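Local coordinates for protein malate dehydrogenase (Picrophilus torridus, PDB 4BGV) that probably catalyses the reversible, NAD-dependent oxidation of (S)-malate to oxaloacetate, a step of the tricarboxylic acid cycle, at residues 246-251 / 280-285. Numbering follows the deposited sequence.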
# COMPACT_ATOMS: atom_id res chain seq x y z
N VAL A 246 14.18 11.53 -2.09
CA VAL A 246 14.76 10.33 -1.48
C VAL A 246 14.78 9.15 -2.44
O VAL A 246 15.78 8.43 -2.57
CB VAL A 246 14.01 9.95 -0.18
CG1 VAL A 246 14.45 8.58 0.34
CG2 VAL A 246 14.24 11.02 0.88
N ASN A 247 13.67 8.96 -3.14
CA ASN A 247 13.55 7.82 -4.03
C ASN A 247 13.71 8.21 -5.50
O ASN A 247 13.40 7.41 -6.39
CB ASN A 247 12.23 7.11 -3.77
CG ASN A 247 12.20 6.45 -2.41
OD1 ASN A 247 13.24 5.96 -1.95
ND2 ASN A 247 11.05 6.43 -1.76
N ASP A 248 14.16 9.44 -5.74
CA ASP A 248 14.52 9.92 -7.08
C ASP A 248 13.38 9.67 -8.10
O ASP A 248 13.61 9.15 -9.20
CB ASP A 248 15.82 9.25 -7.52
CG ASP A 248 16.45 9.90 -8.73
OD1 ASP A 248 16.33 11.13 -8.90
OD2 ASP A 248 17.11 9.16 -9.50
N ARG A 249 12.15 10.03 -7.72
CA ARG A 249 10.97 9.69 -8.50
C ARG A 249 10.81 10.54 -9.78
O ARG A 249 10.10 10.14 -10.72
CB ARG A 249 9.70 9.83 -7.65
CG ARG A 249 9.54 8.78 -6.53
CD ARG A 249 8.12 8.78 -5.97
NE ARG A 249 7.12 8.41 -6.98
CZ ARG A 249 5.80 8.41 -6.77
NH1 ARG A 249 5.31 8.75 -5.58
NH2 ARG A 249 4.97 8.06 -7.76
N LYS A 250 11.45 11.70 -9.80
CA LYS A 250 11.25 12.69 -10.87
C LYS A 250 9.79 13.13 -11.00
O LYS A 250 9.27 13.28 -12.12
CB LYS A 250 11.77 12.19 -12.23
CG LYS A 250 13.06 11.37 -12.22
CD LYS A 250 14.29 12.18 -11.83
CE LYS A 250 15.57 11.38 -12.14
NZ LYS A 250 16.79 11.91 -11.43
N ARG A 251 9.12 13.33 -9.87
CA ARG A 251 7.79 13.95 -9.89
C ARG A 251 7.92 15.33 -10.51
O ARG A 251 8.95 16.00 -10.36
CB ARG A 251 7.25 14.13 -8.46
CG ARG A 251 7.01 12.84 -7.66
CD ARG A 251 5.94 11.93 -8.30
NE ARG A 251 4.75 12.67 -8.71
CZ ARG A 251 3.70 12.89 -7.93
NH1 ARG A 251 3.69 12.46 -6.67
NH2 ARG A 251 2.66 13.57 -8.41
N ILE A 280 11.53 16.90 -9.60
CA ILE A 280 12.16 16.70 -8.29
C ILE A 280 12.87 15.35 -8.25
O ILE A 280 12.24 14.31 -8.39
CB ILE A 280 11.12 16.72 -7.17
CG1 ILE A 280 10.29 18.00 -7.23
CG2 ILE A 280 11.81 16.59 -5.79
CD1 ILE A 280 9.14 18.02 -6.25
N GLY A 281 14.18 15.38 -8.07
CA GLY A 281 14.95 14.14 -8.04
C GLY A 281 15.96 14.10 -6.92
O GLY A 281 15.94 14.97 -6.03
N LYS A 282 16.88 13.13 -6.98
CA LYS A 282 17.87 12.95 -5.92
C LYS A 282 18.79 14.16 -5.75
O LYS A 282 19.40 14.32 -4.69
CB LYS A 282 18.70 11.68 -6.13
CG LYS A 282 19.34 11.57 -7.51
CD LYS A 282 20.16 10.28 -7.62
CE LYS A 282 20.53 9.96 -9.07
NZ LYS A 282 21.27 11.08 -9.72
N ASN A 283 18.89 15.00 -6.78
CA ASN A 283 19.74 16.18 -6.67
C ASN A 283 18.98 17.45 -6.27
O ASN A 283 19.55 18.54 -6.24
CB ASN A 283 20.51 16.44 -7.98
CG ASN A 283 21.42 15.29 -8.37
OD1 ASN A 283 21.44 14.88 -9.53
ND2 ASN A 283 22.18 14.78 -7.42
N GLY A 284 17.68 17.32 -6.00
CA GLY A 284 16.83 18.46 -5.72
C GLY A 284 16.07 18.89 -6.97
O GLY A 284 15.36 18.07 -7.57
N VAL A 285 16.21 20.15 -7.36
CA VAL A 285 15.59 20.62 -8.61
C VAL A 285 16.39 20.09 -9.79
O VAL A 285 17.54 20.48 -9.97
CB VAL A 285 15.55 22.16 -8.68
CG1 VAL A 285 15.00 22.62 -10.04
CG2 VAL A 285 14.69 22.70 -7.56
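The carboxylate of Asp248 meets Lys282 across one face: Lys282 N donates to Asp248 OD1 over 2.8 Å, arriving 40° out of the carboxylate plane, with a fairly straight N-H...O angle of 158°. Lys250 NZ reaches the same oxygen on its syn side, closer to the plane and slightly to its other side, in a 2.7 Å salt bridge, so a backbone amide and an ammonium share Asp248 OD1 and together should fix the rotation of the group. With its CG anti to the backbone N (chi1 -166°), Asp248 brings the carboxylate up to the start of the turn. The aliphatic chain of Lys282 runs across it, CG 3.3 Å from Asp248 OD1 and, in the conformer described, CE 3.5 Å from Asp248 OD2. The second flat group, the guanidinium of Arg249, carries Arg251 CD over the centre of one face, 3.8 Å above the plane; its nitrogens pair with Glu243, with Glu170 of the second subunit and with Asp56 of the third. One backbone hydrogen bond adds to the contact, Ile280 N donating to Arg251 O at 2.8 Å. Gly281 to Gly284 form a type I turn, with hydrogen bonds in both directions between the two glycines, joining two strands as a beta hairpin. Asp248, at positive phi, is the C-prime residue of the Schellman motif ending helix 232-246, as the bonds from Arg249 N to Ser244 O and from Asp248 N to Ile245 O attest. Ser244 of that helix hydrogen-bonds Ile280 O and Arg251 N, while Glu286 gives Lys250 NZ a second carboxylate. The contact thus ties the helix-to-strand connection of the C-terminal domain to the hairpin of strands 272-281 and 284-288, with strand 251-259 flanking 272-281 on the side away from 284-288.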